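Local coordinates for protein PKS (Streptomyces albus, PDB 4OQJ) that probably acts as a ketosynthase of an AT-less type I polyketide synthase in oxazolomycin biosynthesis, condensing carrier-bound acyl chains, at residues Pro464-Asp478 against Leu503-Val517. Numbering follows the deposited sequence.
Sequences PRLLVLSANTPAALD and LALGRRVLPYRRALV
R514 has CG anti to the backbone N (chi1 -176°) and bends at chi3, which turns its guanidinium end-on to D478. With CG anti to its carbonyl carbon (chi1 -63°), Y512 lays one ring face against P474, whose CD is 3.8 Å from the centroid of the Y512 ring in a CH-pi contact. R514 NH1 and NH2 both donate to D478 OD1, at 3.1 Å from NH1. The carboxylate and guanidinium are nearly coplanar, 7° apart. L477 CD2 lies over one guanidinium face. T538 OG1 accepts from R514 NE and T481 OG1 is hydrogen-bonded to NH1, which together with D478 restricts rotation of the guanidinium. S470 OG accepts from L510 N at 3.0 Å. Strands 465-471 and 512-517 pair antiparallel in a three-stranded sheet completed by strand 536-539. The two segments belong to the C-terminal extension of the ketosynthase. L467 with L516, L469 with R514 and A471 with Y512 are the hydrogen-bonded pairs; L467 N to L516 O is 2.9 Å. V468, A515 and V517 project onto helix 660-673 on one face of the sheet. On that face V468 CG1 lies 4.1 Å from A515 CB. L503 packs its CB 3.5 Å from V468 O. One water donates to V468 O and L503 O, 2.7 Å from each, and a second bridges S470 O and R508 O.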
ATOM      1  N   PRO A 464       6.472 -14.287 -44.856  1.00 41.54           N
ATOM      2  CA  PRO A 464       7.061 -15.169 -43.840  1.00 35.86           C
ATOM      3  C   PRO A 464       7.485 -14.398 -42.593  1.00 33.81           C
ATOM      4  O   PRO A 464       7.605 -13.179 -42.638  1.00 33.39           O
ATOM      5  CB  PRO A 464       8.274 -15.771 -44.548  1.00 36.91           C
ATOM      6  CG  PRO A 464       8.650 -14.761 -45.592  1.00 38.69           C
ATOM      7  CD  PRO A 464       7.353 -14.121 -46.029  1.00 41.56           C
ATOM      8  N   ARG A 465       7.705 -15.121 -41.503  1.00 31.97           N
ATOM      9  CA  ARG A 465       8.084 -14.525 -40.227  1.00 29.82           C
ATOM     10  C   ARG A 465       9.116 -15.389 -39.548  1.00 28.77           C
ATOM     11  O   ARG A 465       9.151 -16.601 -39.739  1.00 29.33           O
ATOM     12  CB  ARG A 465       6.865 -14.361 -39.305  1.00 29.97           C
ATOM     13  CG  ARG A 465       5.858 -13.338 -39.777  1.00 33.44           C
ATOM     14  CD  ARG A 465       6.388 -11.927 -39.622  1.00 33.48           C
ATOM     15  NE  ARG A 465       5.478 -10.923 -40.171  1.00 40.79           N
ATOM     16  CZ  ARG A 465       5.541  -9.624 -39.892  1.00 49.09           C
ATOM     17  NH1 ARG A 465       6.468  -9.157 -39.064  1.00 44.58           N
ATOM     18  NH2 ARG A 465       4.672  -8.787 -40.440  1.00 62.82           N
ATOM     19  N   LEU A 466       9.953 -14.749 -38.752  1.00 27.31           N
ATOM     20  CA  LEU A 466      10.935 -15.437 -37.945  1.00 26.17           C
ATOM     21  C   LEU A 466      10.394 -15.600 -36.532  1.00 24.44           C
ATOM     22  O   LEU A 466      10.152 -14.611 -35.854  1.00 23.38           O
ATOM     23  CB  LEU A 466      12.256 -14.648 -37.913  1.00 25.74           C
ATOM     24  CG  LEU A 466      13.365 -15.260 -37.058  1.00 25.01           C
ATOM     25  CD1 LEU A 466      13.796 -16.613 -37.634  1.00 28.23           C
ATOM     26  CD2 LEU A 466      14.539 -14.320 -36.955  1.00 24.38           C
ATOM     27  N   LEU A 467      10.219 -16.843 -36.099  1.00 24.25           N
ATOM     28  CA  LEU A 467       9.817 -17.154 -34.728  1.00 22.92           C
ATOM     29  C   LEU A 467      11.044 -17.476 -33.886  1.00 21.60           C
ATOM     30  O   LEU A 467      11.850 -18.321 -34.276  1.00 22.23           O
ATOM     31  CB  LEU A 467       8.851 -18.336 -34.718  1.00 24.22           C
ATOM     32  CG  LEU A 467       7.626 -18.215 -35.622  1.00 30.55           C
ATOM     33  CD1 LEU A 467       6.718 -19.422 -35.416  1.00 34.25           C
ATOM     34  CD2 LEU A 467       6.871 -16.918 -35.348  1.00 30.05           C
ATOM     35  N   VAL A 468      11.199 -16.804 -32.746  1.00 20.06           N
ATOM     36  CA  VAL A 468      12.353 -17.051 -31.887  1.00 19.74           C
ATOM     37  C   VAL A 468      11.903 -17.531 -30.500  1.00 23.06           C
ATOM     38  O   VAL A 468      10.896 -17.075 -29.958  1.00 23.27           O
ATOM     39  CB  VAL A 468      13.256 -15.799 -31.785  1.00 19.05           C
ATOM     40  CG1 VAL A 468      13.827 -15.451 -33.163  1.00 22.51           C
ATOM     41  CG2 VAL A 468      12.503 -14.620 -31.184  1.00 17.93           C
ATOM     42  N   LEU A 469      12.623 -18.519 -29.979  1.00 21.69           N
ATOM     43  CA  LEU A 469      12.356 -19.088 -28.662  1.00 20.46           C
ATOM     44  C   LEU A 469      13.665 -19.147 -27.907  1.00 19.06           C
ATOM     45  O   LEU A 469      14.715 -19.404 -28.502  1.00 19.42           O
ATOM     46  CB  LEU A 469      11.760 -20.497 -28.766  1.00 23.34           C
ATOM     47  CG  LEU A 469      10.276 -20.675 -29.091  1.00 36.11           C
ATOM     48  CD1 LEU A 469       9.965 -20.259 -30.507  1.00 41.77           C
ATOM     49  CD2 LEU A 469       9.894 -22.132 -28.891  1.00 40.69           C
ATOM     50  N   SER A 470      13.618 -18.903 -26.601  1.00 17.19           N
ATOM     51  CA  SER A 470      14.811 -19.085 -25.776  1.00 18.22           C
ATOM     52  C   SER A 470      14.427 -19.500 -24.364  1.00 17.08           C
ATOM     53  O   SER A 470      13.365 -19.136 -23.853  1.00 16.94           O
ATOM     54  CB  SER A 470      15.681 -17.815 -25.763  1.00 21.91           C
ATOM     55  OG  SER A 470      15.059 -16.717 -25.114  1.00 19.59           O
ATOM     56  N   ALA A 471      15.297 -20.298 -23.761  1.00 18.20           N
ATOM     57  CA  ALA A 471      15.087 -20.811 -22.422  1.00 20.61           C
ATOM     58  C   ALA A 471      16.434 -20.931 -21.723  1.00 20.16           C
ATOM     59  O   ALA A 471      17.483 -20.782 -22.350  1.00 19.29           O
ATOM     60  CB  ALA A 471      14.374 -22.149 -22.468  1.00 21.52           C
ATOM     61  N   ASN A 472      16.394 -21.195 -20.422  1.00 18.18           N
ATOM     62  CA  ASN A 472      17.604 -21.213 -19.614  1.00 18.19           C
ATOM     63  C   ASN A 472      18.238 -22.604 -19.554  1.00 20.70           C
ATOM     64  O   ASN A 472      19.316 -22.761 -18.995  1.00 23.65           O
ATOM     65  CB  ASN A 472      17.305 -20.724 -18.197  1.00 15.91           C
ATOM     66  CG  ASN A 472      18.543 -20.237 -17.490  1.00 16.35           C
ATOM     67  OD1 ASN A 472      19.340 -19.490 -18.058  1.00 19.17           O
ATOM     68  ND2 ASN A 472      18.720 -20.662 -16.255  1.00 18.66           N
ATOM     69  N   THR A 473      17.550 -23.595 -20.124  1.00 22.39           N
ATOM     70  CA  THR A 473      18.065 -24.956 -20.251  1.00 22.84           C
ATOM     71  C   THR A 473      17.548 -25.587 -21.545  1.00 21.69           C
ATOM     72  O   THR A 473      16.507 -25.189 -22.059  1.00 24.44           O
ATOM     73  CB  THR A 473      17.638 -25.882 -19.073  1.00 24.97           C
ATOM     74  OG1 THR A 473      16.262 -26.239 -19.225  1.00 25.89           O
ATOM     75  CG2 THR A 473      17.869 -25.224 -17.710  1.00 29.74           C
ATOM     76  N   PRO A 474      18.268 -26.590 -22.074  1.00 26.15           N
ATOM     77  CA  PRO A 474      17.793 -27.315 -23.259  1.00 27.57           C
ATOM     78  C   PRO A 474      16.430 -27.949 -23.062  1.00 27.56           C
ATOM     79  O   PRO A 474      15.557 -27.915 -23.949  1.00 24.75           O
ATOM     80  CB  PRO A 474      18.868 -28.389 -23.457  1.00 30.04           C
ATOM     81  CG  PRO A 474      20.083 -27.801 -22.900  1.00 26.91           C
ATOM     82  CD  PRO A 474      19.640 -26.975 -21.716  1.00 25.04           C
ATOM     83  N   ALA A 475      16.237 -28.531 -21.883  1.00 33.27           N
ATOM     84  CA  ALA A 475      14.983 -29.193 -21.568  1.00 30.54           C
ATOM     85  C   ALA A 475      13.837 -28.189 -21.616  1.00 29.05           C
ATOM     86  O   ALA A 475      12.770 -28.468 -22.186  1.00 28.07           O
ATOM     87  CB  ALA A 475      15.063 -29.861 -20.210  1.00 34.32           C
ATOM     88  N   ALA A 476      14.057 -27.011 -21.032  1.00 30.44           N
ATOM     89  CA  ALA A 476      13.041 -25.959 -21.051  1.00 28.56           C
ATOM     90  C   ALA A 476      12.755 -25.501 -22.486  1.00 20.51           C
ATOM     91  O   ALA A 476      11.599 -25.255 -22.845  1.00 21.50           O
ATOM     92  CB  ALA A 476      13.482 -24.769 -20.180  1.00 25.51           C
ATOM     93  N   LEU A 477      13.805 -25.386 -23.298  1.00 21.22           N
ATOM     94  CA  LEU A 477      13.658 -24.966 -24.694  1.00 24.48           C
ATOM     95  C   LEU A 477      12.804 -25.970 -25.474  1.00 27.48           C
ATOM     96  O   LEU A 477      11.881 -25.585 -26.206  1.00 25.07           O
ATOM     97  CB  LEU A 477      15.033 -24.805 -25.355  1.00 23.46           C
ATOM     98  CG  LEU A 477      15.053 -24.295 -26.800  1.00 23.95           C
ATOM     99  CD1 LEU A 477      14.513 -22.878 -26.875  1.00 21.08           C
ATOM    100  CD2 LEU A 477      16.466 -24.371 -27.368  1.00 26.52           C
ATOM    101  N   ASP A 478      13.082 -27.258 -25.293  1.00 30.12           N
ATOM    102  CA  ASP A 478      12.269 -28.294 -25.938  1.00 31.28           C
ATOM    103  C   ASP A 478      10.808 -28.229 -25.498  1.00 31.89           C
ATOM    104  O   ASP A 478       9.903 -28.295 -26.342  1.00 31.59           O
ATOM    105  CB  ASP A 478      12.846 -29.683 -25.659  1.00 32.50           C
ATOM    106  CG  ASP A 478      14.112 -29.964 -26.461  1.00 39.62           C
ATOM    107  OD1 ASP A 478      14.344 -29.277 -27.484  1.00 40.93           O
ATOM    108  OD2 ASP A 478      14.881 -30.870 -26.068  1.00 39.69           O
ATOM    109  N   LEU A 503       6.783 -13.056 -29.383  1.00 19.31           N
ATOM    110  CA  LEU A 503       7.910 -13.900 -29.019  1.00 17.31           C
ATOM    111  C   LEU A 503       9.228 -13.119 -28.986  1.00 15.57           C
ATOM    112  O   LEU A 503      10.081 -13.385 -28.143  1.00 16.53           O
ATOM    113  CB  LEU A 503       8.019 -15.063 -29.991  1.00 17.02           C
ATOM    114  CG  LEU A 503       6.977 -16.185 -29.883  1.00 22.32           C
ATOM    115  CD1 LEU A 503       7.133 -17.131 -31.065  1.00 24.65           C
ATOM    116  CD2 LEU A 503       7.112 -16.954 -28.576  1.00 22.29           C
ATOM    117  N   ALA A 504       9.392 -12.179 -29.919  1.00 14.15           N
ATOM    118  CA  ALA A 504      10.622 -11.414 -30.063  1.00 14.35           C
ATOM    119  C   ALA A 504      10.740 -10.313 -29.021  1.00 13.50           C
ATOM    120  O   ALA A 504      11.831 -10.034 -28.531  1.00 13.84           O
ATOM    121  CB  ALA A 504      10.705 -10.797 -31.478  1.00 15.23           C
ATOM    122  N   LEU A 505       9.610  -9.682 -28.704  1.00 15.62           N
ATOM    123  CA  LEU A 505       9.589  -8.497 -27.849  1.00 14.18           C
ATOM    124  C   LEU A 505       9.157  -8.798 -26.425  1.00 15.70           C
ATOM    125  O   LEU A 505       9.457  -8.036 -25.510  1.00 19.36           O
ATOM    126  CB  LEU A 505       8.647  -7.448 -28.433  1.00 18.32           C
ATOM    127  CG  LEU A 505       9.019  -6.885 -29.809  1.00 22.61           C
ATOM    128  CD1 LEU A 505       7.812  -6.177 -30.387  1.00 22.97           C
ATOM    129  CD2 LEU A 505      10.212  -5.937 -29.722  1.00 23.61           C
ATOM    130  N   GLY A 506       8.483  -9.922 -26.233  1.00 16.76           N
ATOM    131  CA  GLY A 506       7.744 -10.165 -25.002  1.00 17.58           C
ATOM    132  C   GLY A 506       8.204 -11.367 -24.215  1.00 16.17           C
ATOM    133  O   GLY A 506       7.481 -11.847 -23.342  1.00 16.51           O
ATOM    134  N   ARG A 507       9.418 -11.835 -24.502  1.00 15.68           N
ATOM    135  CA  ARG A 507       9.977 -13.010 -23.833  1.00 14.18           C
ATOM    136  C   ARG A 507      11.402 -12.713 -23.384  1.00 16.84           C
ATOM    137  O   ARG A 507      12.151 -12.055 -24.098  1.00 16.81           O
ATOM    138  CB  ARG A 507       9.947 -14.218 -24.772  1.00 16.94           C
ATOM    139  CG  ARG A 507       8.549 -14.744 -25.057  1.00 19.86           C
ATOM    140  CD  ARG A 507       8.000 -15.449 -23.828  1.00 20.72           C
ATOM    141  NE  ARG A 507       6.654 -15.999 -23.990  1.00 20.32           N
ATOM    142  CZ  ARG A 507       5.538 -15.278 -23.948  1.00 21.25           C
ATOM    143  NH1 ARG A 507       5.596 -13.956 -23.802  1.00 19.56           N
ATOM    144  NH2 ARG A 507       4.360 -15.878 -24.061  1.00 19.38           N
ATOM    145  N   ARG A 508      11.782 -13.182 -22.201  1.00 14.31           N
ATOM    146  CA  ARG A 508      13.136 -12.947 -21.717  1.00 14.95           C
ATOM    147  C   ARG A 508      14.165 -13.529 -22.704  1.00 14.09           C
ATOM    148  O   ARG A 508      13.966 -14.612 -23.235  1.00 14.26           O
ATOM    149  CB  ARG A 508      13.333 -13.564 -20.338  1.00 16.37           C
ATOM    150  CG  ARG A 508      14.694 -13.240 -19.743  1.00 14.54           C
ATOM    151  CD  ARG A 508      14.796 -13.680 -18.305  1.00 15.55           C
ATOM    152  NE  ARG A 508      14.116 -12.754 -17.398  1.00 15.50           N
ATOM    153  CZ  ARG A 508      14.303 -12.742 -16.085  1.00 16.17           C
ATOM    154  NH1 ARG A 508      15.138 -13.606 -15.520  1.00 15.84           N
ATOM    155  NH2 ARG A 508      13.667 -11.864 -15.337  1.00 16.46           N
ATOM    156  N   VAL A 509      15.257 -12.805 -22.929  1.00 14.48           N
ATOM    157  CA  VAL A 509      16.321 -13.250 -23.840  1.00 16.42           C
ATOM    158  C   VAL A 509      17.245 -14.180 -23.085  1.00 15.38           C
ATOM    159  O   VAL A 509      17.967 -13.737 -22.186  1.00 17.04           O
ATOM    160  CB  VAL A 509      17.145 -12.058 -24.387  1.00 17.81           C
ATOM    161  CG1 VAL A 509      18.253 -12.544 -25.321  1.00 18.33           C
ATOM    162  CG2 VAL A 509      16.242 -11.087 -25.092  1.00 19.00           C
ATOM    163  N   LEU A 510      17.225 -15.459 -23.428  1.00 15.06           N
ATOM    164  CA  LEU A 510      17.939 -16.466 -22.646  1.00 16.70           C
ATOM    165  C   LEU A 510      18.917 -17.246 -23.539  1.00 20.30           C
ATOM    166  O   LEU A 510      18.874 -17.106 -24.759  1.00 19.20           O
ATOM    167  CB  LEU A 510      16.932 -17.387 -21.950  1.00 15.00           C
ATOM    168  CG  LEU A 510      16.086 -16.700 -20.865  1.00 14.46           C
ATOM    169  CD1 LEU A 510      14.898 -17.561 -20.455  1.00 14.70           C
ATOM    170  CD2 LEU A 510      16.939 -16.405 -19.648  1.00 13.24           C
ATOM    171  N   PRO A 511      19.813 -18.052 -22.930  1.00 18.80           N
ATOM    172  CA  PRO A 511      20.985 -18.572 -23.664  1.00 20.10           C
ATOM    173  C   PRO A 511      20.758 -19.734 -24.633  1.00 20.71           C
ATOM    174  O   PRO A 511      21.471 -19.822 -25.636  1.00 21.31           O
ATOM    175  CB  PRO A 511      21.922 -19.041 -22.538  1.00 25.86           C
ATOM    176  CG  PRO A 511      21.435 -18.367 -21.307  1.00 29.03           C
ATOM    177  CD  PRO A 511      19.962 -18.239 -21.476  1.00 21.26           C
ATOM    178  N   TYR A 512      19.846 -20.647 -24.320  1.00 19.43           N
ATOM    179  CA  TYR A 512      19.551 -21.746 -25.245  1.00 21.84           C
ATOM    180  C   TYR A 512      18.461 -21.285 -26.190  1.00 19.65           C
ATOM    181  O   TYR A 512      17.339 -21.002 -25.765  1.00 20.33           O
ATOM    182  CB  TYR A 512      19.159 -23.002 -24.468  1.00 24.87           C
ATOM    183  CG  TYR A 512      20.310 -23.465 -23.617  1.00 25.25           C
ATOM    184  CD1 TYR A 512      20.485 -22.974 -22.328  1.00 22.53           C
ATOM    185  CD2 TYR A 512      21.261 -24.345 -24.123  1.00 29.07           C
ATOM    186  CE1 TYR A 512      21.551 -23.372 -21.559  1.00 24.78           C
ATOM    187  CE2 TYR A 512      22.333 -24.751 -23.358  1.00 27.13           C
ATOM    188  CZ  TYR A 512      22.478 -24.259 -22.084  1.00 25.93           C
ATOM    189  OH  TYR A 512      23.539 -24.654 -21.313  1.00 32.12           O
ATOM    190  N   ARG A 513      18.795 -21.208 -27.471  1.00 18.20           N
ATOM    191  CA  ARG A 513      17.948 -20.524 -28.431  1.00 17.97           C
ATOM    192  C   ARG A 513      17.517 -21.392 -29.600  1.00 20.50           C
ATOM    193  O   ARG A 513      18.198 -22.352 -29.986  1.00 21.35           O
ATOM    194  CB  ARG A 513      18.676 -19.287 -28.959  1.00 16.96           C
ATOM    195  CG  ARG A 513      19.073 -18.330 -27.853  1.00 16.92           C
ATOM    196  CD  ARG A 513      19.637 -17.023 -28.392  1.00 17.18           C
ATOM    197  NE  ARG A 513      20.008 -16.116 -27.304  1.00 18.22           N
ATOM    198  CZ  ARG A 513      20.579 -14.921 -27.476  1.00 21.22           C
ATOM    199  NH1 ARG A 513      20.866 -14.476 -28.689  1.00 21.74           N
ATOM    200  NH2 ARG A 513      20.861 -14.167 -26.423  1.00 17.54           N
ATOM    201  N   ARG A 514      16.375 -21.022 -30.174  1.00 20.77           N
ATOM    202  CA  ARG A 514      15.819 -21.740 -31.313  1.00 21.97           C
ATOM    203  C   ARG A 514      15.092 -20.763 -32.197  1.00 20.94           C
ATOM    204  O   ARG A 514      14.532 -19.779 -31.712  1.00 21.08           O
ATOM    205  CB  ARG A 514      14.873 -22.847 -30.858  1.00 20.69           C
ATOM    206  CG  ARG A 514      14.319 -23.711 -31.998  1.00 22.01           C
ATOM    207  CD  ARG A 514      13.733 -24.976 -31.434  1.00 24.03           C
ATOM    208  NE  ARG A 514      14.777 -25.943 -31.111  1.00 27.67           N
ATOM    209  CZ  ARG A 514      14.696 -26.856 -30.146  1.00 30.04           C
ATOM    210  NH1 ARG A 514      13.618 -26.927 -29.380  1.00 28.74           N
ATOM    211  NH2 ARG A 514      15.707 -27.701 -29.942  1.00 30.14           N
ATOM    212  N   ALA A 515      15.119 -21.008 -33.500  1.00 19.80           N
ATOM    213  CA  ALA A 515      14.405 -20.134 -34.423  1.00 19.71           C
ATOM    214  C   ALA A 515      13.966 -20.868 -35.677  1.00 21.07           C
ATOM    215  O   ALA A 515      14.544 -21.882 -36.074  1.00 22.35           O
ATOM    216  CB  ALA A 515      15.261 -18.927 -34.793  1.00 18.41           C
ATOM    217  N   LEU A 516      12.931 -20.324 -36.294  1.00 25.11           N
ATOM    218  CA  LEU A 516      12.287 -20.954 -37.433  1.00 30.66           C
ATOM    219  C   LEU A 516      11.676 -19.888 -38.306  1.00 23.73           C
ATOM    220  O   LEU A 516      10.968 -19.021 -37.814  1.00 22.12           O
ATOM    221  CB  LEU A 516      11.200 -21.926 -36.974  1.00 24.85           C
ATOM    222  CG  LEU A 516      10.251 -22.402 -38.069  1.00 25.61           C
ATOM    223  CD1 LEU A 516      10.994 -23.350 -38.975  1.00 25.39           C
ATOM    224  CD2 LEU A 516       9.008 -23.045 -37.485  1.00 28.82           C
ATOM    225  N   VAL A 517      11.931 -19.956 -39.605  1.00 21.94           N
ATOM    226  CA  VAL A 517      11.234 -19.099 -40.551  1.00 23.04           C
ATOM    227  C   VAL A 517       9.980 -19.839 -41.021  1.00 25.79           C
ATOM    228  O   VAL A 517      10.076 -20.939 -41.558  1.00 26.44           O
ATOM    229  CB  VAL A 517      12.113 -18.744 -41.781  1.00 27.30           C
ATOM    230  CG1 VAL A 517      11.347 -17.853 -42.742  1.00 27.63           C
ATOM    231  CG2 VAL A 517      13.416 -18.078 -41.351  1.00 24.56           C
TER
HETATM  232  O   HOH W   1      10.947 -15.911 -27.521  1.00 16.99           O
HETATM  233  O   HOH W   2      12.215 -16.711 -23.077  1.00 15.58           O